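Local coordinates for myosin-I heavy chain (Dictyostelium discoideum, PDB 5EJY), which is part of an actin-based motor with ATPase activity that acts in early phagocytosis and adhesion, the chain being its first MyTH4-FERM tail module, at residues A[104-109]-A[131-136]; A[36-41]-A[115-120]; A[244-249]-A[290-295]; A[22-27]-A[46-51]. One frame throughout, in Å; residues are numbered along the deposited sequence.

Contact 1 (A[104-109]-A[131-136]); sequences EIYCQL and FTCSTF
Within the helical MyTH4 domain, helix 102-112 packs through Ile105, Tyr106 and Leu109 against Thr132 and Cys133 at the C-terminal end of helix 119-133 and Phe136 just beyond it. Tyr106 reaches furthest. Its OH donates a hydrogen bond to Phe136 O at 2.6 Å, in the carbonyl plane, just past the end of that helix. Thr132 CG2 sits over one ring face, 3.9 Å from the ring centroid and 27° off the normal, a CH-pi contact. With chi1 of Thr132 at -56°, CG2 lies anti to the backbone N and OG1 is turned back to Leu128 O in its own helix. Such helix-on-helix packing builds the core of the MyTH4 domain, and Phe146 meets the Tyr106 ring edge-to-face from another helix. Cys133 SG lies at the edge of the Tyr106 ring, 3.8 Å from Tyr106 OH. Phe136 CE1 approaches Tyr106 CE2 at 3.8 Å. A phenylalanine in place of Tyr106 would probably leave the carbonyl of Phe136 without this donor. Ile105 CD1 meets Phe136 CZ at 3.8 Å, the two side chains crossing at about a right angle. Leu109 CD1 comes within 3.4 Å of Thr132 OG1.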
loop_
_atom_site.group_PDB
_atom_site.type_symbol
_atom_site.label_atom_id
_atom_site.label_comp_id
_atom_site.label_asym_id
_atom_site.label_seq_id
_atom_site.Cartn_x
_atom_site.Cartn_y
_atom_site.Cartn_z
ATOM N N GLU A 104 -17.212 -23.352 0.014
ATOM C CA GLU A 104 -17.837 -23.734 1.276
ATOM C C GLU A 104 -18.350 -22.520 2.048
ATOM O O GLU A 104 -19.527 -22.461 2.425
ATOM C CB GLU A 104 -16.847 -24.518 2.145
ATOM C CG GLU A 104 -17.374 -24.848 3.535
ATOM C CD GLU A 104 -18.313 -26.042 3.541
ATOM O OE1 GLU A 104 -18.123 -26.955 2.708
ATOM O OE2 GLU A 104 -19.244 -26.057 4.379
ATOM N N ILE A 105 -17.459 -21.558 2.289
ATOM C CA ILE A 105 -17.814 -20.334 2.992
ATOM C C ILE A 105 -18.957 -19.599 2.306
ATOM O O ILE A 105 -19.932 -19.207 2.959
ATOM C CB ILE A 105 -16.587 -19.391 3.157
ATOM C CG1 ILE A 105 -15.521 -20.054 4.043
ATOM C CG2 ILE A 105 -17.011 -18.026 3.721
ATOM C CD1 ILE A 105 -14.099 -19.530 3.785
ATOM N N TYR A 106 -18.868 -19.410 0.995
ATOM C CA TYR A 106 -19.932 -18.677 0.318
ATOM C C TYR A 106 -21.277 -19.409 0.406
ATOM O O TYR A 106 -22.308 -18.779 0.562
ATOM C CB TYR A 106 -19.577 -18.415 -1.142
ATOM C CG TYR A 106 -18.755 -17.162 -1.364
ATOM C CD1 TYR A 106 -19.362 -15.917 -1.433
ATOM C CD2 TYR A 106 -17.367 -17.227 -1.493
ATOM C CE1 TYR A 106 -18.619 -14.762 -1.643
ATOM C CE2 TYR A 106 -16.611 -16.070 -1.709
ATOM C CZ TYR A 106 -17.247 -14.847 -1.786
ATOM O OH TYR A 106 -16.522 -13.695 -2.003
ATOM N N CYS A 107 -21.255 -20.735 0.314
ATOM C CA CYS A 107 -22.489 -21.518 0.386
ATOM C C CYS A 107 -23.124 -21.397 1.755
ATOM O O CYS A 107 -24.347 -21.363 1.869
ATOM C CB CYS A 107 -22.240 -22.995 0.063
ATOM S SG CYS A 107 -21.973 -23.332 -1.659
ATOM N N GLN A 108 -22.300 -21.360 2.799
ATOM C CA GLN A 108 -22.822 -21.163 4.150
ATOM C C GLN A 108 -23.505 -19.811 4.298
ATOM O O GLN A 108 -24.512 -19.694 5.004
ATOM C CB GLN A 108 -21.722 -21.298 5.202
ATOM C CG GLN A 108 -21.137 -22.699 5.313
ATOM C CD GLN A 108 -20.125 -22.818 6.446
ATOM O OE1 GLN A 108 -20.094 -21.993 7.363
ATOM N NE2 GLN A 108 -19.295 -23.851 6.388
ATOM N N LEU A 109 -22.958 -18.786 3.647
ATOM C CA LEU A 109 -23.545 -17.442 3.745
ATOM C C LEU A 109 -24.822 -17.310 2.906
ATOM O O LEU A 109 -25.781 -16.640 3.307
ATOM C CB LEU A 109 -22.525 -16.369 3.344
ATOM C CG LEU A 109 -21.234 -16.424 4.165
ATOM C CD1 LEU A 109 -20.196 -15.413 3.666
ATOM C CD2 LEU A 109 -21.527 -16.224 5.656
ATOM N N PHE A 131 -17.886 -8.770 3.860
ATOM C CA PHE A 131 -16.503 -8.987 4.325
ATOM C C PHE A 131 -15.823 -9.993 3.405
ATOM O O PHE A 131 -14.655 -9.842 3.053
ATOM C CB PHE A 131 -16.453 -9.586 5.737
ATOM C CG PHE A 131 -17.067 -8.721 6.812
ATOM C CD1 PHE A 131 -16.970 -7.339 6.765
ATOM C CD2 PHE A 131 -17.717 -9.309 7.889
ATOM C CE1 PHE A 131 -17.524 -6.554 7.761
ATOM C CE2 PHE A 131 -18.292 -8.526 8.892
ATOM C CZ PHE A 131 -18.200 -7.147 8.825
ATOM N N THR A 132 -16.555 -11.041 3.039
ATOM C CA THR A 132 -15.975 -12.140 2.278
ATOM C C THR A 132 -15.677 -11.691 0.859
ATOM O O THR A 132 -14.594 -11.945 0.346
ATOM C CB THR A 132 -16.911 -13.390 2.282
ATOM O OG1 THR A 132 -17.186 -13.752 3.636
ATOM C CG2 THR A 132 -16.242 -14.584 1.577
ATOM N N CYS A 133 -16.639 -11.014 0.231
ATOM C CA CYS A 133 -16.437 -10.466 -1.105
ATOM C C CYS A 133 -15.235 -9.511 -1.170
ATOM O O CYS A 133 -14.594 -9.387 -2.221
ATOM C CB CYS A 133 -17.689 -9.722 -1.568
ATOM S SG CYS A 133 -19.070 -10.837 -1.979
ATOM N N SER A 134 -14.970 -8.824 -0.059
ATOM C CA SER A 134 -13.861 -7.869 0.036
ATOM C C SER A 134 -12.505 -8.548 0.235
ATOM O O SER A 134 -11.472 -7.870 0.276
ATOM C CB SER A 134 -14.113 -6.893 1.191
ATOM O OG SER A 134 -15.364 -6.217 1.028
ATOM N N THR A 135 -12.516 -9.873 0.374
ATOM C CA THR A 135 -11.301 -10.635 0.685
ATOM C C THR A 135 -10.890 -11.636 -0.410
ATOM O O THR A 135 -9.717 -11.706 -0.784
ATOM C CB THR A 135 -11.411 -11.350 2.065
ATOM O OG1 THR A 135 -11.917 -10.429 3.046
ATOM C CG2 THR A 135 -10.014 -11.886 2.522
ATOM N N PHE A 136 -11.844 -12.426 -0.904
ATOM C CA PHE A 136 -11.582 -13.375 -1.989
ATOM C C PHE A 136 -12.906 -13.724 -2.674
ATOM O O PHE A 136 -13.972 -13.658 -2.051
ATOM C CB PHE A 136 -10.923 -14.677 -1.469
ATOM C CG PHE A 136 -11.666 -15.304 -0.330
ATOM C CD1 PHE A 136 -12.803 -16.075 -0.561
ATOM C CD2 PHE A 136 -11.267 -15.078 0.982
ATOM C CE1 PHE A 136 -13.521 -16.620 0.492
ATOM C CE2 PHE A 136 -11.974 -15.625 2.045
ATOM C CZ PHE A 136 -13.109 -16.396 1.796
#

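Contact 2 (A[36-41]-A[115-120]); sequences FSYQKS and SNPIQD
Tyr38 lies against Asn116 and Pro117 at the surface of the MyTH4 domain. Here the loop between helices 16-23 and 53-70 passes the turn that leads into helix 119-133, with Ile118 at the N-cap position. The contact between the two segments is made by packing, without a direct hydrogen bond.

The first kind of interaction is a stack of flat groups. The side-chain amide of Asn116 lies over the Tyr38 ring, their planes 25° apart. It is offset toward the rim, so that Asn116 ND2 is 3.7 Å from Tyr38 CD1. Tyr38 CG is anti to its backbone N (chi1 167°), which carries the ring out along Asn116 and Pro117.

Apolar contact comes next. Pro117 CD comes obliquely to Tyr38 CD2 at 3.6 Å, from the same side of the ring plane as the Asn116 amide, toward the CD2 half of the ring. The proline and tyrosine side chains cross at about a right angle. Tyr38 CB rests near the backbone, 3.9 Å from Ser115 O. Ser37 and Ser115 meet more loosely through their CB atoms, 4.3 Å apart.

The polar bonds run beside this packing. Asn116 ND2 donates to Gln112 O, which helps to fix the rotation of the stacked amide. The backbones of Tyr38 and Thr114 are hydrogen-bonded, and Lys111 NZ reaches both Ser37 O and Gln39 OE1, so the loop is also tied to the end of helix 102-112 and the residues after it. Asn116 OD1 takes a weak bond from Ile118 N at 3.4 Å, within the turn itself.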
loop_
_atom_site.group_PDB
_atom_site.type_symbol
_atom_site.label_atom_id
_atom_site.label_comp_id
_atom_site.label_asym_id
_atom_site.label_seq_id
_atom_site.Cartn_x
_atom_site.Cartn_y
_atom_site.Cartn_z
ATOM N N PHE A 36 -30.689 -26.518 3.118
ATOM C CA PHE A 36 -30.455 -25.519 2.078
ATOM C C PHE A 36 -30.788 -24.079 2.486
ATOM O O PHE A 36 -30.506 -23.136 1.750
ATOM C CB PHE A 36 -31.195 -25.901 0.798
ATOM C CG PHE A 36 -30.799 -27.245 0.249
ATOM C CD1 PHE A 36 -31.660 -28.328 0.338
ATOM C CD2 PHE A 36 -29.563 -27.429 -0.354
ATOM C CE1 PHE A 36 -31.298 -29.566 -0.176
ATOM C CE2 PHE A 36 -29.193 -28.660 -0.865
ATOM C CZ PHE A 36 -30.058 -29.734 -0.772
ATOM N N SER A 37 -31.365 -23.901 3.662
ATOM C CA SER A 37 -31.742 -22.568 4.097
ATOM C C SER A 37 -31.342 -22.338 5.538
ATOM O O SER A 37 -30.793 -23.229 6.187
ATOM C CB SER A 37 -33.257 -22.368 3.935
ATOM O OG SER A 37 -33.960 -23.162 4.868
ATOM N N TYR A 38 -31.642 -21.144 6.041
ATOM C CA TYR A 38 -31.217 -20.723 7.373
ATOM C C TYR A 38 -31.477 -21.762 8.460
ATOM O O TYR A 38 -32.551 -22.368 8.511
ATOM C CB TYR A 38 -31.903 -19.403 7.769
ATOM C CG TYR A 38 -31.743 -19.092 9.244
ATOM C CD1 TYR A 38 -30.604 -18.463 9.714
ATOM C CD2 TYR A 38 -32.712 -19.468 10.170
ATOM C CE1 TYR A 38 -30.428 -18.197 11.057
ATOM C CE2 TYR A 38 -32.550 -19.198 11.519
ATOM C CZ TYR A 38 -31.406 -18.561 11.956
ATOM O OH TYR A 38 -31.220 -18.281 13.294
ATOM N N GLN A 39 -30.501 -21.954 9.344
ATOM C CA GLN A 39 -30.739 -22.727 10.557
ATOM C C GLN A 39 -29.988 -22.160 11.751
ATOM O O GLN A 39 -28.925 -21.557 11.607
ATOM C CB GLN A 39 -30.396 -24.194 10.355
ATOM C CG GLN A 39 -28.907 -24.503 10.431
ATOM C CD GLN A 39 -28.616 -25.912 9.992
ATOM O OE1 GLN A 39 -28.833 -26.262 8.837
ATOM N NE2 GLN A 39 -28.138 -26.736 10.912
ATOM N N LYS A 40 -30.547 -22.359 12.939
ATOM C CA LYS A 40 -29.959 -21.809 14.152
ATOM C C LYS A 40 -28.952 -22.776 14.772
ATOM O O LYS A 40 -28.073 -22.374 15.533
ATOM C CB LYS A 40 -31.055 -21.447 15.159
ATOM C CG LYS A 40 -31.757 -22.647 15.774
ATOM C CD LYS A 40 -33.200 -22.308 16.156
ATOM C CE LYS A 40 -33.283 -21.070 17.043
ATOM N N SER A 41 -29.080 -24.052 14.435
ATOM C CA SER A 41 -28.209 -25.077 14.993
ATOM C C SER A 41 -26.957 -25.307 14.132
ATOM O O SER A 41 -26.946 -25.002 12.943
ATOM C CB SER A 41 -28.986 -26.381 15.127
ATOM O OG SER A 41 -29.398 -26.842 13.854
ATOM N N SER A 115 -34.348 -17.527 3.525
ATOM C CA SER A 115 -35.476 -17.721 4.436
ATOM C C SER A 115 -35.088 -17.449 5.866
ATOM O O SER A 115 -35.447 -18.207 6.761
ATOM C CB SER A 115 -36.026 -19.136 4.330
ATOM O OG SER A 115 -36.634 -19.319 3.070
ATOM N N ASN A 116 -34.337 -16.371 6.073
ATOM C CA ASN A 116 -33.890 -15.985 7.401
ATOM C C ASN A 116 -34.996 -15.159 8.046
ATOM O O ASN A 116 -35.318 -14.072 7.574
ATOM C CB ASN A 116 -32.581 -15.182 7.299
ATOM C CG ASN A 116 -31.931 -14.922 8.651
ATOM O OD1 ASN A 116 -32.621 -14.760 9.660
ATOM N ND2 ASN A 116 -30.585 -14.864 8.674
ATOM N N PRO A 117 -35.572 -15.663 9.142
ATOM C CA PRO A 117 -36.796 -15.065 9.697
ATOM C C PRO A 117 -36.600 -13.705 10.383
ATOM O O PRO A 117 -37.515 -12.882 10.342
ATOM C CB PRO A 117 -37.249 -16.110 10.718
ATOM C CG PRO A 117 -35.971 -16.734 11.194
ATOM C CD PRO A 117 -35.057 -16.761 9.982
ATOM N N ILE A 118 -35.440 -13.475 11.001
ATOM C CA ILE A 118 -35.201 -12.248 11.765
ATOM C C ILE A 118 -34.320 -11.246 11.021
ATOM O O ILE A 118 -33.184 -11.558 10.640
ATOM C CB ILE A 118 -34.566 -12.546 13.138
ATOM C CG1 ILE A 118 -35.497 -13.415 13.989
ATOM C CG2 ILE A 118 -34.262 -11.258 13.871
ATOM C CD1 ILE A 118 -35.078 -14.862 14.074
ATOM N N GLN A 119 -34.844 -10.039 10.835
ATOM C CA GLN A 119 -34.176 -9.005 10.044
ATOM C C GLN A 119 -32.740 -8.688 10.478
ATOM O O GLN A 119 -31.857 -8.568 9.629
ATOM C CB GLN A 119 -35.016 -7.725 10.002
ATOM C CG GLN A 119 -36.309 -7.875 9.202
ATOM C CD GLN A 119 -36.047 -8.233 7.750
ATOM O OE1 GLN A 119 -35.104 -7.733 7.142
ATOM N NE2 GLN A 119 -36.875 -9.103 7.192
ATOM N N ASP A 120 -32.515 -8.545 11.783
ATOM C CA ASP A 120 -31.181 -8.234 12.304
ATOM C C ASP A 120 -30.163 -9.328 11.988
ATOM O O ASP A 120 -28.986 -9.047 11.800
ATOM C CB ASP A 120 -31.204 -7.997 13.817
ATOM C CG ASP A 120 -31.729 -6.618 14.192
ATOM O OD1 ASP A 120 -31.848 -5.749 13.300
ATOM O OD2 ASP A 120 -32.012 -6.403 15.392
#

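Contact 3 (A[244-249]-A[290-295]); sequences GFTIIE and KKKLFF
Gly244 O is gripped by two backbone N-H groups. Lys292 N donates at 2.7 Å and Leu293 N at 2.9 Å to Gly244 O, both tilted from the carbonyl plane. Gly244 has positive phi (81°) after helix 240-243, and a side chain here would clash with Leu293 O. Beyond it the strands pair in antiparallel fashion. Thr246 and Lys290 form a hydrogen-bonded pair, with Thr246 N 3.0 Å from Lys290 O and Lys290 N 3.1 Å from Thr246 O, both nearly linear at the carbonyl. A water bridges Thr246 OG1 and Lys290 O.

Phe245 and Lys291 are a non-hydrogen-bonded pair. Lys291 CB lies over the Phe245 ring, 3.9 Å from its centroid and 14° off the normal. The lysine has CG anti to its backbone N (chi1 -172°) and runs extended, so CG and CD also pass along the ring. An alanine at Phe245 would probably strip Lys291 CB and CD of the ring they pack on and open a gap there, though Phe294 would still touch Lys291 CG. On the side of Thr246, its CG2 meets Lys292 CD at 3.8 Å, while Lys292 NZ is salt-bridged to Asp257. Ile248 CG1 touches Lys290 CD, and Lys290 NZ pairs with Glu255. Strands 245-251 and 285-291 are neighbours in the mixed five-strand sheet, order 2-1-5-3-4, of the ubiquitin-like first lobe of the FERM domain.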
loop_
_atom_site.group_PDB
_atom_site.type_symbol
_atom_site.label_atom_id
_atom_site.label_comp_id
_atom_site.label_asym_id
_atom_site.label_seq_id
_atom_site.Cartn_x
_atom_site.Cartn_y
_atom_site.Cartn_z
ATOM N N GLY A 244 5.955 10.107 -11.975
ATOM C CA GLY A 244 6.918 9.262 -11.276
ATOM C C GLY A 244 6.748 9.140 -9.773
ATOM O O GLY A 244 7.591 8.544 -9.098
ATOM N N PHE A 245 5.659 9.690 -9.240
ATOM C CA PHE A 245 5.376 9.588 -7.805
ATOM C C PHE A 245 4.669 8.275 -7.471
ATOM O O PHE A 245 3.943 7.732 -8.296
ATOM C CB PHE A 245 4.480 10.750 -7.341
ATOM C CG PHE A 245 5.217 12.050 -7.094
ATOM C CD1 PHE A 245 5.812 12.737 -8.142
ATOM C CD2 PHE A 245 5.286 12.591 -5.815
ATOM C CE1 PHE A 245 6.447 13.945 -7.927
ATOM C CE2 PHE A 245 5.935 13.801 -5.582
ATOM C CZ PHE A 245 6.513 14.481 -6.642
ATOM N N THR A 246 4.891 7.765 -6.262
ATOM C CA THR A 246 4.150 6.601 -5.772
ATOM C C THR A 246 3.930 6.798 -4.290
ATOM O O THR A 246 4.471 7.725 -3.694
ATOM C CB THR A 246 4.906 5.247 -5.957
ATOM O OG1 THR A 246 6.027 5.171 -5.051
ATOM C CG2 THR A 246 5.390 5.079 -7.402
ATOM N N ILE A 247 3.159 5.902 -3.693
ATOM C CA ILE A 247 2.944 5.929 -2.262
ATOM C C ILE A 247 3.766 4.794 -1.681
ATOM O O ILE A 247 3.692 3.668 -2.168
ATOM C CB ILE A 247 1.451 5.724 -1.922
ATOM C CG1 ILE A 247 0.624 6.908 -2.459
ATOM C CG2 ILE A 247 1.267 5.596 -0.408
ATOM C CD1 ILE A 247 -0.886 6.688 -2.411
ATOM N N ILE A 248 4.561 5.097 -0.656
ATOM C CA ILE A 248 5.362 4.082 0.016
ATOM C C ILE A 248 4.892 3.884 1.451
ATOM O O ILE A 248 4.106 4.687 1.974
ATOM C CB ILE A 248 6.893 4.426 -0.015
ATOM C CG1 ILE A 248 7.164 5.781 0.642
ATOM C CG2 ILE A 248 7.413 4.394 -1.441
ATOM C CD1 ILE A 248 7.504 5.697 2.107
ATOM N N GLU A 249 5.345 2.801 2.079
ATOM C CA GLU A 249 5.048 2.576 3.484
ATOM C C GLU A 249 6.255 2.945 4.335
ATOM O O GLU A 249 7.403 2.727 3.944
ATOM C CB GLU A 249 4.612 1.127 3.749
ATOM C CG GLU A 249 5.549 0.094 3.235
ATOM C CD GLU A 249 5.076 -1.330 3.515
ATOM O OE1 GLU A 249 5.742 -2.014 4.303
ATOM O OE2 GLU A 249 4.051 -1.762 2.947
ATOM N N LYS A 290 5.898 10.109 -2.416
ATOM C CA LYS A 290 7.251 10.544 -2.768
ATOM C C LYS A 290 7.513 10.355 -4.246
ATOM O O LYS A 290 6.856 9.545 -4.890
ATOM C CB LYS A 290 8.306 9.663 -2.065
ATOM C CG LYS A 290 8.389 9.764 -0.571
ATOM C CD LYS A 290 9.622 8.973 -0.123
ATOM C CE LYS A 290 10.747 9.128 -1.163
ATOM N NZ LYS A 290 12.011 8.366 -0.863
ATOM N N LYS A 291 8.558 11.008 -4.755
ATOM C CA LYS A 291 8.917 10.826 -6.155
ATOM C C LYS A 291 9.867 9.656 -6.305
ATOM O O LYS A 291 10.965 9.664 -5.740
ATOM C CB LYS A 291 9.547 12.081 -6.758
ATOM C CG LYS A 291 9.743 11.954 -8.264
ATOM C CD LYS A 291 10.097 13.288 -8.910
ATOM C CE LYS A 291 10.238 13.131 -10.412
ATOM N NZ LYS A 291 10.331 14.447 -11.104
ATOM N N LYS A 292 9.440 8.662 -7.075
ATOM C CA LYS A 292 10.213 7.429 -7.232
ATOM C C LYS A 292 11.035 7.438 -8.517
ATOM O O LYS A 292 12.205 7.023 -8.539
ATOM C CB LYS A 292 9.260 6.224 -7.261
ATOM C CG LYS A 292 9.957 4.854 -7.439
ATOM C CD LYS A 292 8.917 3.725 -7.365
ATOM C CE LYS A 292 9.546 2.346 -7.595
ATOM N NZ LYS A 292 8.461 1.312 -7.542
ATOM N N LEU A 293 10.405 7.886 -9.598
ATOM C CA LEU A 293 10.981 7.740 -10.937
ATOM C C LEU A 293 11.241 9.102 -11.562
ATOM O O LEU A 293 10.413 10.008 -11.459
ATOM C CB LEU A 293 10.037 6.922 -11.821
ATOM C CG LEU A 293 9.877 5.458 -11.394
ATOM C CD1 LEU A 293 8.577 4.867 -11.902
ATOM C CD2 LEU A 293 11.073 4.645 -11.882
ATOM N N PHE A 294 12.399 9.250 -12.196
ATOM C CA PHE A 294 12.778 10.528 -12.782
ATOM C C PHE A 294 12.887 10.439 -14.297
ATOM O O PHE A 294 13.947 10.142 -14.838
ATOM C CB PHE A 294 14.077 11.023 -12.149
ATOM C CG PHE A 294 13.939 11.304 -10.684
ATOM C CD1 PHE A 294 13.985 10.272 -9.761
ATOM C CD2 PHE A 294 13.712 12.590 -10.234
ATOM C CE1 PHE A 294 13.837 10.527 -8.416
ATOM C CE2 PHE A 294 13.562 12.856 -8.892
ATOM C CZ PHE A 294 13.626 11.836 -7.981
ATOM N N PHE A 295 11.774 10.703 -14.973
ATOM C CA PHE A 295 11.701 10.583 -16.425
ATOM C C PHE A 295 11.891 11.943 -17.094
ATOM O O PHE A 295 11.408 12.969 -16.604
ATOM C CB PHE A 295 10.359 9.985 -16.841
ATOM C CG PHE A 295 10.160 8.561 -16.397
ATOM C CD1 PHE A 295 11.239 7.704 -16.253
ATOM C CD2 PHE A 295 8.886 8.072 -16.141
ATOM C CE1 PHE A 295 11.051 6.388 -15.853
ATOM C CE2 PHE A 295 8.698 6.758 -15.744
ATOM C CZ PHE A 295 9.782 5.919 -15.603
HETATM O O HOH W 1 7.823 6.830 -4.205
#

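Contact 4 (A[22-27]-A[46-51]); sequences KNFNIE and SLLVHS
Phe24 and Leu47 lie side by side and point the same way, where the chain leaving helix 16-23 meets the loop before helix 53-70, in the helical MyTH4 part of the chain. Leu47 CB is over one face of the Phe24 ring, offset toward the rim, and Leu47 CD1 reaches Phe24 CZ at 3.8 Å. Leu48 runs at a slant to the same ring, and its CD2 is 3.8 Å from Phe24 CD1. The other flank of Phe24 meets Phe36, ring to ring. Leu47 also packs on Cys107 and Gln108 of helix 102-112.

Asn25 is turned differently. It is the centre of an inverse gamma turn, and chi1 of -170° extends its amide toward Ser46. Asn25 ND2 donates to Ser46 O at 3.2 Å, the acceptor in the amide plane, and Asn25 N donates to Leu47 O at 2.7 Å. Two successive carbonyls are thus held by one residue. Val49 crosses Asn25 at about a right angle, its CG2 3.7 Å from Asn25 OD1. On the loop side, Ser46 OG donates to Leu48 O. A water joins the two backbones as well, donating to Asn23 O at 2.6 Å and accepting from Val49 N at 3.1 Å.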
loop_
_atom_site.group_PDB
_atom_site.type_symbol
_atom_site.label_atom_id
_atom_site.label_comp_id
_atom_site.label_asym_id
_atom_site.label_seq_id
_atom_site.Cartn_x
_atom_site.Cartn_y
_atom_site.Cartn_z
ATOM N N LYS A 22 -26.513 -30.472 -6.716
ATOM C CA LYS A 22 -25.424 -31.221 -7.332
ATOM C C LYS A 22 -24.182 -31.322 -6.452
ATOM O O LYS A 22 -23.432 -32.302 -6.539
ATOM C CB LYS A 22 -25.050 -30.616 -8.685
ATOM C CG LYS A 22 -23.906 -31.336 -9.380
ATOM C CD LYS A 22 -23.703 -30.813 -10.791
ATOM N N ASN A 23 -23.967 -30.328 -5.594
ATOM C CA ASN A 23 -22.705 -30.236 -4.857
ATOM C C ASN A 23 -22.761 -30.410 -3.338
ATOM O O ASN A 23 -21.745 -30.719 -2.715
ATOM C CB ASN A 23 -21.980 -28.933 -5.206
ATOM C CG ASN A 23 -21.528 -28.893 -6.647
ATOM O OD1 ASN A 23 -20.589 -29.588 -7.030
ATOM N ND2 ASN A 23 -22.191 -28.083 -7.456
ATOM N N PHE A 24 -23.923 -30.218 -2.730
ATOM C CA PHE A 24 -24.001 -30.344 -1.277
ATOM C C PHE A 24 -23.712 -31.768 -0.800
ATOM O O PHE A 24 -23.908 -32.747 -1.526
ATOM C CB PHE A 24 -25.349 -29.866 -0.728
ATOM C CG PHE A 24 -25.390 -28.388 -0.365
ATOM C CD1 PHE A 24 -24.709 -27.443 -1.118
ATOM C CD2 PHE A 24 -26.133 -27.956 0.719
ATOM C CE1 PHE A 24 -24.759 -26.082 -0.782
ATOM C CE2 PHE A 24 -26.204 -26.599 1.062
ATOM C CZ PHE A 24 -25.513 -25.658 0.304
ATOM N N ASN A 25 -23.253 -31.841 0.444
ATOM C CA ASN A 25 -22.807 -33.056 1.112
ATOM C C ASN A 25 -24.029 -33.686 1.778
ATOM O O ASN A 25 -24.050 -33.920 2.986
ATOM C CB ASN A 25 -21.776 -32.619 2.160
ATOM C CG ASN A 25 -21.030 -33.769 2.798
ATOM O OD1 ASN A 25 -20.907 -34.855 2.231
ATOM N ND2 ASN A 25 -20.501 -33.519 3.995
ATOM N N ILE A 26 -25.059 -33.941 0.975
ATOM C CA ILE A 26 -26.405 -34.199 1.500
ATOM C C ILE A 26 -26.522 -35.355 2.497
ATOM O O ILE A 26 -27.097 -35.197 3.571
ATOM C CB ILE A 26 -27.426 -34.375 0.355
ATOM C CG1 ILE A 26 -27.635 -33.036 -0.357
ATOM C CG2 ILE A 26 -28.755 -34.885 0.897
ATOM C CD1 ILE A 26 -27.715 -33.154 -1.867
ATOM N N GLU A 27 -25.984 -36.510 2.137
ATOM C CA GLU A 27 -26.055 -37.676 3.015
ATOM C C GLU A 27 -25.526 -37.365 4.416
ATOM O O GLU A 27 -26.214 -37.604 5.412
ATOM C CB GLU A 27 -25.291 -38.858 2.408
ATOM N N SER A 46 -19.602 -30.588 6.770
ATOM C CA SER A 46 -19.407 -29.479 5.842
ATOM C C SER A 46 -20.579 -29.439 4.860
ATOM O O SER A 46 -21.203 -30.469 4.608
ATOM C CB SER A 46 -18.085 -29.647 5.084
ATOM O OG SER A 46 -18.038 -30.871 4.370
ATOM N N LEU A 47 -20.880 -28.264 4.306
ATOM C CA LEU A 47 -21.896 -28.162 3.251
ATOM C C LEU A 47 -21.466 -28.816 1.950
ATOM O O LEU A 47 -22.275 -29.450 1.273
ATOM C CB LEU A 47 -22.291 -26.700 2.965
ATOM C CG LEU A 47 -23.066 -25.902 4.012
ATOM C CD1 LEU A 47 -23.550 -24.560 3.419
ATOM C CD2 LEU A 47 -24.265 -26.690 4.573
ATOM N N LEU A 48 -20.197 -28.645 1.582
ATOM C CA LEU A 48 -19.687 -29.239 0.363
ATOM C C LEU A 48 -18.819 -30.447 0.709
ATOM O O LEU A 48 -18.552 -30.719 1.877
ATOM C CB LEU A 48 -18.904 -28.210 -0.460
ATOM C CG LEU A 48 -19.695 -26.950 -0.818
ATOM C CD1 LEU A 48 -18.828 -25.944 -1.569
ATOM C CD2 LEU A 48 -20.944 -27.321 -1.659
ATOM N N VAL A 49 -18.394 -31.183 -0.301
ATOM C CA VAL A 49 -17.620 -32.392 -0.048
ATOM C C VAL A 49 -16.131 -32.086 -0.108
ATOM O O VAL A 49 -15.626 -31.631 -1.130
ATOM C CB VAL A 49 -17.954 -33.495 -1.064
ATOM C CG1 VAL A 49 -17.067 -34.719 -0.835
ATOM C CG2 VAL A 49 -19.456 -33.862 -0.988
ATOM N N HIS A 50 -15.432 -32.340 0.994
ATOM C CA HIS A 50 -13.982 -32.185 1.021
ATOM C C HIS A 50 -13.319 -33.550 1.254
ATOM O O HIS A 50 -13.649 -34.252 2.201
ATOM C CB HIS A 50 -13.571 -31.171 2.103
ATOM C CG HIS A 50 -14.306 -29.863 2.012
ATOM N ND1 HIS A 50 -13.896 -28.830 1.194
ATOM C CD2 HIS A 50 -15.435 -29.430 2.623
ATOM C CE1 HIS A 50 -14.739 -27.818 1.305
ATOM N NE2 HIS A 50 -15.679 -28.152 2.172
ATOM N N SER A 51 -12.390 -33.928 0.384
ATOM C CA SER A 51 -11.665 -35.186 0.566
ATOM C C SER A 51 -10.671 -35.070 1.722
ATOM O O SER A 51 -10.248 -36.070 2.303
ATOM C CB SER A 51 -10.926 -35.569 -0.716
ATOM O OG SER A 51 -9.943 -34.603 -1.045
HETATM O O HOH W 2 -19.200 -30.808 -3.312
#

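Contacts 1, 2 and 4 lie in the MyTH4 part of the chain, and contact 3 in the FERM part. Contact 4 closes before contact 1 opens, whereas contact 2 alternates with both along the chain. Contacts 1 and 2 share helix 119-133, their centres about 17 Å apart. Contact 4 touches contact 1 through Glu104, whose carboxylate accepts from Leu47 N and His50 NE2, and touches contact 2 where Phe24 meets Phe36. Glu104 thus ties loop 46-51 to helix 102-112, while Phe24 and Phe36 join 22-27 to 36-41. Contact 3 comes last, its centre about 35 Å from that of contact 1 and 50 Å from those of contacts 2 and 4, within the sheet of a separate lobe.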